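Local atomic coordinates of photoreceptor-histidine kinase BphP (Stigmatella aurantiaca DW4/3-1, PDB entry 6BAF), a protein that probably senses red and far-red light through a bound bilin chromophore and signals as a histidine kinase in the light control of cell development. Residues Leu74-Leu80 with Phe93-Arg99; Ile8-Gly12 with Pro229-Ser233; Leu28-Ala33 with Leu48-Leu53; Pro11-Pro16 with Tyr215-Val220. All coordinates share one frame; numbering follows the deposited sequence.

Interaction 1 of 4, residues Leu74-Leu80 with Phe93-Arg99; sequences LKQLNPL and FDGIAHR
At the border of the antiparallel PAS sheet, the loop through Asn78 and Pro79 and the first residue of strand 80-85, Leu80, are fastened to strand Phe93-Arg99. Leu80 and Gly95 form a hydrogen-bonded antiparallel pair, with Leu80 N 2.7 Å from Gly95 O and Gly95 N 2.8 Å from Leu80 O. Two residues further along the strand, at Ala97, the side chain of Asn78 takes over from main chain, an example of an amide imitating a neighbouring strand. Its CG stands beside its own backbone N (chi1 -68°), which turns the amide toward Ala97. Asn78 ND2 gives a straight bond to Ala97 O at 2.9 Å, nearly within the plane of the amide. Asn78 OD1 receives Ala97 N at 3.0 Å, this donor lying above the carbonyl plane, 39° out of it. Two bonds thus grip the buried amide and fix its rotation, just before the cis peptide that leads into Pro79.

Beside these bonds, Ala97 CB is met by two leucine methyls, Leu74 CD1 at 3.7 Å and Leu80 CD1 at 3.8 Å. Leu69 of helix 59-69 packs against the same alanine, while Pro79 rests on Phe123 of the second subunit. Arg99 runs extended from CG to NE and forms a salt bridge with Glu25 through NE; over one face of its guanidinium, toward the rim, Leu74 CD2 sits 3.9 Å above the plane.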
loop_
_atom_site.group_PDB
_atom_site.type_symbol
_atom_site.label_atom_id
_atom_site.label_comp_id
_atom_site.label_asym_id
_atom_site.label_seq_id
_atom_site.Cartn_x
_atom_site.Cartn_y
_atom_site.Cartn_z
ATOM N N LEU A 74 1.476 -16.670 -8.857
ATOM C CA LEU A 74 0.671 -16.799 -7.635
ATOM C C LEU A 74 1.270 -15.972 -6.498
ATOM O O LEU A 74 2.483 -16.004 -6.310
ATOM C CB LEU A 74 0.657 -18.285 -7.261
ATOM C CG LEU A 74 -0.224 -18.753 -6.132
ATOM C CD1 LEU A 74 -1.678 -18.368 -6.416
ATOM C CD2 LEU A 74 -0.032 -20.281 -6.001
ATOM N N LYS A 75 0.436 -15.273 -5.711
ATOM C CA LYS A 75 0.956 -13.943 -5.096
ATOM C C LYS A 75 2.346 -13.740 -5.390
ATOM O O LYS A 75 3.238 -14.446 -4.792
ATOM C CB LYS A 75 0.900 -13.672 -3.597
ATOM C CG LYS A 75 1.381 -12.188 -3.278
ATOM C CD LYS A 75 0.317 -10.911 -3.475
ATOM C CE LYS A 75 1.158 -9.551 -3.607
ATOM N NZ LYS A 75 0.694 -8.282 -4.366
ATOM N N GLN A 76 2.574 -12.822 -6.315
ATOM C CA GLN A 76 1.775 -11.636 -6.683
ATOM C C GLN A 76 0.243 -11.573 -6.855
ATOM O O GLN A 76 -0.289 -10.480 -6.821
ATOM C CB GLN A 76 2.408 -11.114 -7.987
ATOM C CG GLN A 76 3.961 -10.818 -7.887
ATOM C CD GLN A 76 4.882 -12.072 -7.716
ATOM O OE1 GLN A 76 4.627 -13.137 -8.287
ATOM N NE2 GLN A 76 5.950 -11.931 -6.919
ATOM N N LEU A 77 -0.493 -12.683 -7.004
ATOM C CA LEU A 77 -1.947 -12.597 -7.089
ATOM C C LEU A 77 -2.684 -12.711 -5.759
ATOM O O LEU A 77 -3.886 -12.398 -5.723
ATOM C CB LEU A 77 -2.491 -13.673 -8.044
ATOM C CG LEU A 77 -1.700 -13.721 -9.364
ATOM C CD1 LEU A 77 -2.001 -14.985 -10.160
ATOM C CD2 LEU A 77 -1.979 -12.484 -10.216
ATOM N N ASN A 78 -2.058 -13.189 -4.677
ATOM C CA ASN A 78 -2.819 -13.234 -3.415
ATOM C C ASN A 78 -3.242 -11.808 -3.013
ATOM O O ASN A 78 -2.522 -10.856 -3.286
ATOM C CB ASN A 78 -2.018 -13.893 -2.279
ATOM C CG ASN A 78 -1.786 -15.396 -2.519
ATOM O OD1 ASN A 78 -2.698 -16.102 -2.934
ATOM N ND2 ASN A 78 -0.576 -15.864 -2.292
ATOM N N PRO A 79 -4.409 -11.659 -2.374
ATOM C CA PRO A 79 -5.340 -12.738 -2.004
ATOM C C PRO A 79 -6.252 -13.130 -3.174
ATOM O O PRO A 79 -6.563 -12.317 -4.039
ATOM C CB PRO A 79 -6.144 -12.130 -0.856
ATOM C CG PRO A 79 -6.215 -10.575 -1.264
ATOM C CD PRO A 79 -4.836 -10.325 -1.892
ATOM N N LEU A 80 -6.651 -14.394 -3.223
ATOM C CA LEU A 80 -7.563 -14.846 -4.254
ATOM C C LEU A 80 -8.972 -14.697 -3.724
ATOM O O LEU A 80 -9.229 -14.954 -2.555
ATOM C CB LEU A 80 -7.282 -16.305 -4.622
ATOM C CG LEU A 80 -5.802 -16.577 -4.880
ATOM C CD1 LEU A 80 -5.576 -18.088 -5.048
ATOM C CD2 LEU A 80 -5.287 -15.783 -6.095
ATOM N N PHE A 93 -14.445 -16.092 0.952
ATOM C CA PHE A 93 -13.172 -16.384 1.589
ATOM C C PHE A 93 -12.088 -15.597 0.886
ATOM O O PHE A 93 -12.167 -15.364 -0.320
ATOM C CB PHE A 93 -12.818 -17.895 1.511
ATOM C CG PHE A 93 -13.788 -18.788 2.220
ATOM C CD1 PHE A 93 -13.634 -19.062 3.569
ATOM C CD2 PHE A 93 -14.854 -19.349 1.535
ATOM C CE1 PHE A 93 -14.539 -19.875 4.239
ATOM C CE2 PHE A 93 -15.767 -20.174 2.182
ATOM C CZ PHE A 93 -15.612 -20.445 3.534
ATOM N N ASP A 94 -11.059 -15.220 1.637
ATOM C CA ASP A 94 -9.768 -14.862 1.050
ATOM C C ASP A 94 -8.920 -16.119 0.965
ATOM O O ASP A 94 -8.699 -16.801 1.970
ATOM C CB ASP A 94 -9.037 -13.803 1.872
ATOM C CG ASP A 94 -9.798 -12.471 1.920
ATOM O OD1 ASP A 94 -10.229 -11.986 0.838
ATOM O OD2 ASP A 94 -9.966 -11.943 3.044
ATOM N N GLY A 95 -8.455 -16.426 -0.246
ATOM C CA GLY A 95 -7.530 -17.509 -0.459
ATOM C C GLY A 95 -6.127 -16.941 -0.462
ATOM O O GLY A 95 -5.846 -15.927 -1.109
ATOM N N ILE A 96 -5.260 -17.587 0.289
ATOM C CA ILE A 96 -3.839 -17.363 0.205
ATOM C C ILE A 96 -3.230 -18.678 -0.265
ATOM O O ILE A 96 -3.289 -19.687 0.457
ATOM C CB ILE A 96 -3.278 -16.927 1.557
ATOM C CG1 ILE A 96 -4.059 -15.705 2.045
ATOM C CG2 ILE A 96 -1.804 -16.689 1.448
ATOM C CD1 ILE A 96 -4.037 -15.578 3.540
ATOM N N ALA A 97 -2.663 -18.685 -1.467
ATOM C CA ALA A 97 -2.138 -19.900 -2.058
ATOM C C ALA A 97 -0.637 -19.764 -2.253
ATOM O O ALA A 97 -0.141 -18.674 -2.551
ATOM C CB ALA A 97 -2.844 -20.205 -3.388
ATOM N N HIS A 98 0.091 -20.858 -2.053
ATOM C CA HIS A 98 1.527 -20.864 -2.284
ATOM C C HIS A 98 1.949 -22.266 -2.725
ATOM O O HIS A 98 1.223 -23.240 -2.534
ATOM C CB HIS A 98 2.330 -20.412 -1.036
ATOM C CG HIS A 98 2.378 -21.423 0.070
ATOM N ND1 HIS A 98 1.333 -21.611 0.954
ATOM C CD2 HIS A 98 3.352 -22.295 0.445
ATOM C CE1 HIS A 98 1.651 -22.568 1.812
ATOM N NE2 HIS A 98 2.865 -23.007 1.522
ATOM N N ARG A 99 3.127 -22.339 -3.347
ATOM C CA ARG A 99 3.790 -23.573 -3.712
ATOM C C ARG A 99 4.991 -23.763 -2.806
ATOM O O ARG A 99 5.778 -22.833 -2.618
ATOM C CB ARG A 99 4.234 -23.539 -5.168
ATOM C CG ARG A 99 3.055 -23.383 -6.123
ATOM C CD ARG A 99 3.520 -23.533 -7.572
ATOM N NE ARG A 99 2.381 -23.476 -8.471
ATOM C CZ ARG A 99 1.943 -22.356 -9.030
ATOM N NH1 ARG A 99 2.565 -21.209 -8.780
ATOM N NH2 ARG A 99 0.884 -22.372 -9.807
#

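Interaction 2 of 4, residues Ile8-Gly12 with Pro229-Ser233; sequences IHIPG and PLDLS
His9 meets Asp231, Leu232 and Ser233, and Ile10 meets Pro229 and Leu230, in what is probably the knot that phytochromes of this family share, where the N-terminal segment threads through a loop of the GAF domain. The contact illustrates how a knot crossing can be tight on one flank and loose on the other.

The firm flank lies around His9. Leu232 N donates to His9 O at 2.8 Å, nearly along the C=O axis, with an angle at hydrogen of 169°. Close by, His9 CB presses to 3.3 Å from Ser233 OG. Asp231 OD1 accepts Ser233 N at 2.9 Å, an Asx turn, and also takes the hydroxyl of Ser233 OG at 2.6 Å through its syn lone pair. Asp231 keeps CG opposite its own backbone N (chi1 -175°), which lets the carboxylate bend back to Ser233. Two bonds therefore grip OD1, while OD2 lies at the edge of the imidazole, 3.7 Å from His9 CD2, the two planes being 63° apart. Also on this inner side, Pro11 CG lies 4.0 Å from a methyl of the buried Leu232, CD1, the two side chains crossing at a slant.

On the other flank the touch is lighter. Ile10 and the exposed Pro229 lie side by side and point the same way, Ile10 CG2 coming 3.8 Å from Pro229 CB and also touching Leu230 O. Beyond Ile10 a water joins the two backbones: it accepts from Gly12 N and donates to Leu230 O at 2.6 Å.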
loop_
_atom_site.group_PDB
_atom_site.type_symbol
_atom_site.label_atom_id
_atom_site.label_comp_id
_atom_site.label_asym_id
_atom_site.label_seq_id
_atom_site.Cartn_x
_atom_site.Cartn_y
_atom_site.Cartn_z
ATOM N N ILE A 8 8.417 -28.547 13.913
ATOM C CA ILE A 8 7.512 -27.378 13.957
ATOM C C ILE A 8 6.910 -27.118 12.587
ATOM O O ILE A 8 5.753 -26.711 12.510
ATOM C CB ILE A 8 8.076 -26.065 14.580
ATOM C CG1 ILE A 8 8.888 -25.177 13.609
ATOM C CG2 ILE A 8 8.681 -26.304 16.023
ATOM C CD1 ILE A 8 9.147 -23.774 14.157
ATOM N N HIS A 9 7.604 -27.455 11.497
ATOM C CA HIS A 9 7.061 -27.234 10.156
ATOM C C HIS A 9 6.186 -28.386 9.660
ATOM O O HIS A 9 5.580 -28.273 8.590
ATOM C CB HIS A 9 8.192 -26.991 9.152
ATOM C CG HIS A 9 9.150 -28.147 9.056
ATOM N ND1 HIS A 9 9.854 -28.617 10.150
ATOM C CD2 HIS A 9 9.480 -28.960 8.016
ATOM C CE1 HIS A 9 10.578 -29.668 9.790
ATOM N NE2 HIS A 9 10.374 -29.896 8.502
ATOM N N ILE A 10 6.061 -29.474 10.408
ATOM C CA ILE A 10 5.205 -30.575 9.954
ATOM C C ILE A 10 4.307 -31.020 11.103
ATOM O O ILE A 10 4.339 -32.198 11.480
ATOM C CB ILE A 10 6.040 -31.763 9.439
ATOM C CG1 ILE A 10 7.190 -32.054 10.423
ATOM C CG2 ILE A 10 6.608 -31.480 8.045
ATOM C CD1 ILE A 10 7.989 -33.389 10.126
ATOM N N PRO A 11 3.496 -30.139 11.691
ATOM C CA PRO A 11 2.603 -30.603 12.765
ATOM C C PRO A 11 1.492 -31.528 12.299
ATOM O O PRO A 11 0.879 -32.195 13.136
ATOM C CB PRO A 11 2.019 -29.290 13.327
ATOM C CG PRO A 11 2.007 -28.352 12.093
ATOM C CD PRO A 11 3.378 -28.669 11.475
ATOM N N GLY A 12 1.162 -31.585 11.018
ATOM C CA GLY A 12 0.037 -32.423 10.644
ATOM C C GLY A 12 -1.310 -31.803 10.883
ATOM O O GLY A 12 -2.346 -32.454 10.596
ATOM N N PRO A 229 4.099 -36.324 5.730
ATOM C CA PRO A 229 3.977 -35.029 6.404
ATOM C C PRO A 229 3.968 -33.911 5.374
ATOM O O PRO A 229 4.782 -33.902 4.449
ATOM C CB PRO A 229 5.212 -34.986 7.303
ATOM C CG PRO A 229 5.561 -36.499 7.516
ATOM C CD PRO A 229 5.275 -37.099 6.176
ATOM N N LEU A 230 2.936 -33.068 5.462
ATOM C CA LEU A 230 2.813 -31.837 4.689
ATOM C C LEU A 230 3.747 -30.795 5.281
ATOM O O LEU A 230 3.610 -30.438 6.455
ATOM C CB LEU A 230 1.390 -31.296 4.777
ATOM C CG LEU A 230 0.630 -30.920 3.538
ATOM C CD1 LEU A 230 -0.442 -29.928 3.915
ATOM C CD2 LEU A 230 1.489 -30.463 2.378
ATOM N N ASP A 231 4.662 -30.289 4.489
ATOM C CA ASP A 231 5.538 -29.230 4.963
ATOM C C ASP A 231 4.732 -27.932 4.987
ATOM O O ASP A 231 4.354 -27.397 3.926
ATOM C CB ASP A 231 6.765 -29.117 4.063
ATOM C CG ASP A 231 7.767 -28.120 4.585
ATOM O OD1 ASP A 231 7.356 -27.105 5.222
ATOM O OD2 ASP A 231 8.971 -28.337 4.364
ATOM N N LEU A 232 4.476 -27.416 6.192
ATOM C CA LEU A 232 3.596 -26.256 6.365
ATOM C C LEU A 232 4.381 -24.974 6.654
ATOM O O LEU A 232 3.800 -23.979 7.109
ATOM C CB LEU A 232 2.596 -26.543 7.480
ATOM C CG LEU A 232 1.577 -27.637 7.135
ATOM C CD1 LEU A 232 0.707 -27.936 8.319
ATOM C CD2 LEU A 232 0.691 -27.189 5.958
ATOM N N SER A 233 5.694 -24.989 6.405
ATOM C CA SER A 233 6.568 -23.845 6.617
ATOM C C SER A 233 5.973 -22.508 6.178
ATOM O O SER A 233 6.136 -21.528 6.900
ATOM C CB SER A 233 7.905 -24.040 5.888
ATOM O OG SER A 233 8.621 -25.125 6.446
HETATM O O HOH W 1 2.197 -31.299 8.454
#

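Interaction 3 of 4, residues Leu28-Ala33 with Leu48-Leu53; sequences LVLTHA and LLGAPL
Leu30 points its side chain at the bend of Leu48-Leu53, where a type II turn from Leu48 to Ala51 begins at the end of helix 45-48 of the PAS domain and lies against strand 30-34. The leucine straddles the turn with its two methyls. Leu30 CD1 goes to Leu48 CD2 at 3.8 Å, the two side chains crossing at a slant, while Leu30 CD2 reaches Leu53 CB at 4.1 Å. Its CG stands beside the backbone N (chi1 -50°), which sets CB and CG over the carbonyls of Leu48 and Ala51.

Further along, Ala33 CB nestles against two neighbouring leucines, 3.9 Å from Leu48 CD1 and nearly as close to Leu49 CD2. That second methyl abuts the strand backbone, 3.6 Å from Ala33 N. Between Leu30 and Ala33, Thr31 and His32, together opposite Val22 in a classic beta bulge, have side chains directed away from the turn.

Backbone bonds hold the side chains in this register: Leu53 N donates to Leu28 O at 2.8 Å, Leu30 N to Ala51 O, and Gly50 N returns a bond of 2.7 Å to Leu30 O. On the outer side of the turn, Val29 CG1 packs tightly, 3.3 Å from Gly50 O.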
loop_
_atom_site.group_PDB
_atom_site.type_symbol
_atom_site.label_atom_id
_atom_site.label_comp_id
_atom_site.label_asym_id
_atom_site.label_seq_id
_atom_site.Cartn_x
_atom_site.Cartn_y
_atom_site.Cartn_z
ATOM N N LEU A 28 -5.824 -29.412 -10.199
ATOM C CA LEU A 28 -6.531 -28.835 -9.041
ATOM C C LEU A 28 -7.473 -29.838 -8.401
ATOM O O LEU A 28 -8.569 -29.484 -7.943
ATOM C CB LEU A 28 -7.297 -27.555 -9.413
ATOM C CG LEU A 28 -6.409 -26.490 -10.094
ATOM C CD1 LEU A 28 -7.256 -25.275 -10.495
ATOM C CD2 LEU A 28 -5.166 -26.099 -9.249
ATOM N N VAL A 29 -7.044 -31.105 -8.346
ATOM C CA VAL A 29 -7.747 -32.093 -7.529
ATOM C C VAL A 29 -7.321 -31.922 -6.078
ATOM O O VAL A 29 -6.118 -31.820 -5.788
ATOM C CB VAL A 29 -7.427 -33.526 -8.034
ATOM C CG1 VAL A 29 -8.054 -34.570 -7.103
ATOM C CG2 VAL A 29 -7.888 -33.711 -9.486
ATOM N N LEU A 30 -8.286 -31.947 -5.142
ATOM C CA LEU A 30 -7.956 -31.829 -3.721
ATOM C C LEU A 30 -7.334 -33.133 -3.262
ATOM O O LEU A 30 -8.022 -34.167 -3.192
ATOM C CB LEU A 30 -9.187 -31.549 -2.856
ATOM C CG LEU A 30 -10.217 -30.444 -3.133
ATOM C CD1 LEU A 30 -10.890 -29.896 -1.862
ATOM C CD2 LEU A 30 -9.686 -29.388 -3.984
ATOM N N THR A 31 -6.061 -33.093 -2.890
ATOM C CA THR A 31 -5.434 -34.270 -2.305
ATOM C C THR A 31 -5.345 -34.237 -0.790
ATOM O O THR A 31 -5.048 -35.276 -0.185
ATOM C CB THR A 31 -4.016 -34.426 -2.852
ATOM O OG1 THR A 31 -3.241 -33.328 -2.378
ATOM C CG2 THR A 31 -4.042 -34.429 -4.398
ATOM N N HIS A 32 -5.487 -33.062 -0.167
ATOM C CA HIS A 32 -5.520 -32.911 1.282
ATOM C C HIS A 32 -6.603 -31.890 1.615
ATOM O O HIS A 32 -6.845 -30.954 0.846
ATOM C CB HIS A 32 -4.204 -32.414 1.926
ATOM C CG HIS A 32 -2.961 -33.175 1.555
ATOM N ND1 HIS A 32 -2.566 -33.384 0.247
ATOM C CD2 HIS A 32 -1.965 -33.672 2.331
ATOM C CE1 HIS A 32 -1.401 -34.008 0.239
ATOM N NE2 HIS A 32 -1.012 -34.189 1.491
ATOM N N ALA A 33 -7.238 -32.069 2.764
ATOM C CA ALA A 33 -8.215 -31.131 3.293
ATOM C C ALA A 33 -8.168 -31.207 4.805
ATOM O O ALA A 33 -8.068 -32.295 5.375
ATOM C CB ALA A 33 -9.629 -31.431 2.812
ATOM N N LEU A 48 -14.689 -33.833 -0.116
ATOM C CA LEU A 48 -13.640 -33.000 -0.687
ATOM C C LEU A 48 -12.515 -33.819 -1.339
ATOM O O LEU A 48 -12.108 -33.525 -2.466
ATOM C CB LEU A 48 -13.080 -32.085 0.410
ATOM C CG LEU A 48 -13.988 -30.965 0.944
ATOM C CD1 LEU A 48 -13.302 -30.283 2.121
ATOM C CD2 LEU A 48 -14.268 -29.976 -0.141
ATOM N N LEU A 49 -11.993 -34.831 -0.651
ATOM C CA LEU A 49 -10.766 -35.471 -1.118
ATOM C C LEU A 49 -10.992 -36.161 -2.458
ATOM O O LEU A 49 -11.877 -37.016 -2.594
ATOM C CB LEU A 49 -10.263 -36.461 -0.086
ATOM C CG LEU A 49 -9.800 -35.810 1.200
ATOM C CD1 LEU A 49 -9.411 -36.856 2.221
ATOM C CD2 LEU A 49 -8.642 -34.862 0.900
ATOM N N GLY A 50 -10.202 -35.762 -3.449
ATOM C CA GLY A 50 -10.237 -36.327 -4.772
ATOM C C GLY A 50 -11.140 -35.598 -5.732
ATOM O O GLY A 50 -11.102 -35.892 -6.939
ATOM N N ALA A 51 -11.944 -34.657 -5.242
ATOM C CA ALA A 51 -12.803 -33.839 -6.089
ATOM C C ALA A 51 -11.994 -32.681 -6.677
ATOM O O ALA A 51 -11.057 -32.189 -6.033
ATOM C CB ALA A 51 -13.978 -33.288 -5.270
ATOM N N PRO A 52 -12.330 -32.229 -7.890
ATOM C CA PRO A 52 -11.672 -31.030 -8.439
ATOM C C PRO A 52 -12.206 -29.772 -7.761
ATOM O O PRO A 52 -13.401 -29.673 -7.463
ATOM C CB PRO A 52 -12.055 -31.060 -9.926
ATOM C CG PRO A 52 -13.421 -31.713 -9.928
ATOM C CD PRO A 52 -13.439 -32.700 -8.751
ATOM N N LEU A 53 -11.305 -28.822 -7.499
ATOM C CA LEU A 53 -11.678 -27.576 -6.820
ATOM C C LEU A 53 -12.898 -26.919 -7.461
ATOM O O LEU A 53 -13.814 -26.475 -6.764
ATOM C CB LEU A 53 -10.495 -26.603 -6.851
ATOM C CG LEU A 53 -10.243 -25.556 -5.751
ATOM C CD1 LEU A 53 -9.800 -24.230 -6.351
ATOM C CD2 LEU A 53 -11.374 -25.387 -4.795
#

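Interaction 4 of 4, residues Pro11-Pro16 with Tyr215-Val220; sequences PGAIQP and YQPARV
Gln15 and Pro16 meet the ring of Tyr215 from the same side. Gln15 CG lies over the face in a CH-pi contact, 4.1 Å from the ring centroid and offset toward the hydroxyl-bearing end of the ring. The Gln15 amide plane is tilted 25° from the ring. Pro16 crosses the tyrosine at about a right angle, its CD only 3.4 Å from Tyr215 CD1.

Around Ala13 the touch is equally close. Ala13 CB meets Pro217 CB at 3.6 Å and also lies over one face of the Arg219 guanidinium, near its centre, 3.9 Å from its plane. The arginine bends at chi2 (-84°) and chi3, which folds it back over the alanine. On the other face of the sheet Ile14 CG1 lies 4.0 Å from Ala218 CB.

These side chains decorate a short antiparallel ladder in which a strand of the GAF loop joins the PAS sheet, probably at the knot of phytochromes. Ala13 and Arg219 form a non-hydrogen-bonded pair; Ile14 and Ala218 form the hydrogen-bonded one, with Ala218 N to Ile14 O at 2.9 Å and a return bond from Ile14 N to Ala218 O. Val220 N extends the ladder to Gly12 O at 3.0 Å.

A second shell positions the first. Glu35 holds the backbone N of Arg219. Gln15 NE2 is bonded to the carbonyls of Arg238 and Ile209, bonds that probably steady the extended chain, which leaves the ring beyond CG, and Tyr215 OH is tied to Ser239 OG and Val240 N.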
loop_
_atom_site.group_PDB
_atom_site.type_symbol
_atom_site.label_atom_id
_atom_site.label_comp_id
_atom_site.label_asym_id
_atom_site.label_seq_id
_atom_site.Cartn_x
_atom_site.Cartn_y
_atom_site.Cartn_z
ATOM N N PRO A 11 3.496 -30.139 11.691
ATOM C CA PRO A 11 2.603 -30.603 12.765
ATOM C C PRO A 11 1.492 -31.528 12.299
ATOM O O PRO A 11 0.879 -32.195 13.136
ATOM C CB PRO A 11 2.019 -29.290 13.327
ATOM C CG PRO A 11 2.007 -28.352 12.093
ATOM C CD PRO A 11 3.378 -28.669 11.475
ATOM N N GLY A 12 1.162 -31.585 11.018
ATOM C CA GLY A 12 0.037 -32.423 10.644
ATOM C C GLY A 12 -1.310 -31.803 10.883
ATOM O O GLY A 12 -2.346 -32.454 10.596
ATOM N N ALA A 13 -1.342 -30.548 11.357
ATOM C CA ALA A 13 -2.595 -29.913 11.738
ATOM C C ALA A 13 -2.490 -28.407 11.544
ATOM O O ALA A 13 -1.394 -27.841 11.461
ATOM C CB ALA A 13 -2.953 -30.234 13.192
ATOM N N ILE A 14 -3.655 -27.759 11.509
ATOM C CA ILE A 14 -3.751 -26.324 11.357
ATOM C C ILE A 14 -4.592 -25.722 12.485
ATOM O O ILE A 14 -5.319 -26.410 13.209
ATOM C CB ILE A 14 -4.362 -25.930 10.003
ATOM C CG1 ILE A 14 -5.767 -26.487 9.923
ATOM C CG2 ILE A 14 -3.494 -26.353 8.858
ATOM C CD1 ILE A 14 -6.609 -25.709 8.985
ATOM N N GLN A 15 -4.516 -24.407 12.579
ATOM C CA GLN A 15 -5.377 -23.651 13.465
ATOM C C GLN A 15 -6.747 -23.584 12.821
ATOM O O GLN A 15 -6.851 -23.275 11.632
ATOM C CB GLN A 15 -4.791 -22.260 13.672
ATOM C CG GLN A 15 -3.407 -22.275 14.307
ATOM C CD GLN A 15 -2.842 -20.872 14.510
ATOM O OE1 GLN A 15 -3.494 -20.020 15.125
ATOM N NE2 GLN A 15 -1.640 -20.616 13.982
ATOM N N PRO A 16 -7.821 -23.907 13.541
ATOM C CA PRO A 16 -9.090 -24.204 12.870
ATOM C C PRO A 16 -9.906 -23.003 12.428
ATOM O O PRO A 16 -11.032 -23.211 11.962
ATOM C CB PRO A 16 -9.852 -25.013 13.936
ATOM C CG PRO A 16 -9.282 -24.526 15.233
ATOM C CD PRO A 16 -7.841 -24.247 14.977
ATOM N N TYR A 215 -7.230 -23.699 21.009
ATOM C CA TYR A 215 -7.896 -24.186 19.818
ATOM C C TYR A 215 -7.650 -25.679 19.741
ATOM O O TYR A 215 -6.652 -26.189 20.258
ATOM C CB TYR A 215 -7.384 -23.474 18.550
ATOM C CG TYR A 215 -5.913 -23.723 18.207
ATOM C CD1 TYR A 215 -5.540 -24.805 17.400
ATOM C CD2 TYR A 215 -4.915 -22.868 18.656
ATOM C CE1 TYR A 215 -4.194 -25.045 17.073
ATOM C CE2 TYR A 215 -3.569 -23.082 18.336
ATOM C CZ TYR A 215 -3.227 -24.185 17.544
ATOM O OH TYR A 215 -1.933 -24.400 17.208
ATOM N N GLN A 216 -8.555 -26.370 19.074
ATOM C CA GLN A 216 -8.349 -27.775 18.817
ATOM C C GLN A 216 -7.715 -27.916 17.439
ATOM O O GLN A 216 -8.377 -27.573 16.438
ATOM C CB GLN A 216 -9.683 -28.517 18.895
ATOM C CG GLN A 216 -9.605 -29.984 18.513
ATOM C CD GLN A 216 -9.397 -30.839 19.758
ATOM O OE1 GLN A 216 -8.356 -31.493 19.903
ATOM N NE2 GLN A 216 -10.378 -30.803 20.689
ATOM N N PRO A 217 -6.467 -28.392 17.327
ATOM C CA PRO A 217 -5.826 -28.487 16.003
ATOM C C PRO A 217 -6.678 -29.311 15.053
ATOM O O PRO A 217 -7.291 -30.299 15.453
ATOM C CB PRO A 217 -4.475 -29.158 16.307
ATOM C CG PRO A 217 -4.179 -28.814 17.757
ATOM C CD PRO A 217 -5.584 -28.866 18.409
ATOM N N ALA A 218 -6.826 -28.839 13.811
ATOM C CA ALA A 218 -7.618 -29.551 12.802
ATOM C C ALA A 218 -6.661 -30.378 11.929
ATOM O O ALA A 218 -5.848 -29.811 11.182
ATOM C CB ALA A 218 -8.437 -28.579 11.951
ATOM N N ARG A 219 -6.733 -31.708 12.048
ATOM C CA ARG A 219 -5.847 -32.584 11.279
ATOM C C ARG A 219 -6.050 -32.379 9.781
ATOM O O ARG A 219 -7.159 -32.127 9.304
ATOM C CB ARG A 219 -6.075 -34.071 11.633
ATOM C CG ARG A 219 -5.850 -34.364 13.118
ATOM C CD ARG A 219 -4.374 -34.598 13.422
ATOM N NE ARG A 219 -4.066 -33.887 14.670
ATOM C CZ ARG A 219 -2.839 -33.651 15.161
ATOM N NH1 ARG A 219 -1.745 -34.077 14.490
ATOM N NH2 ARG A 219 -2.723 -32.967 16.323
ATOM N N VAL A 220 -4.956 -32.490 9.040
ATOM C CA VAL A 220 -5.000 -32.433 7.586
ATOM C C VAL A 220 -5.116 -33.866 7.087
ATOM O O VAL A 220 -4.183 -34.660 7.256
ATOM C CB VAL A 220 -3.761 -31.749 7.004
ATOM C CG1 VAL A 220 -3.902 -31.691 5.514
ATOM C CG2 VAL A 220 -3.608 -30.333 7.594
#

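How the interactions relate
Interactions 2 and 4 both lie in what is probably the phytochrome knot: they share Pro11 and Gly12, their centres lie 10 Å apart, and Leu232 CD1 packs 3.8 Å from Ala13 O. Interaction 3 belongs to the same PAS sheet as interaction 4, strands 30-34 and 218-222 being neighbours, and His32 CB touches Val220 CG1 at 3.7 Å. It also meets interaction 2, where Leu230 CG approaches His32 CD2 to 4.0 Å. Interaction 1, on the far border of that sheet, touches none of the others; its nearest atoms come within about 5 Å of interaction 2. Ile8 of interaction 2 touches the bilin. The side chain of Pro11 is about 7 Å from the bound BLR, the bilin chromophore.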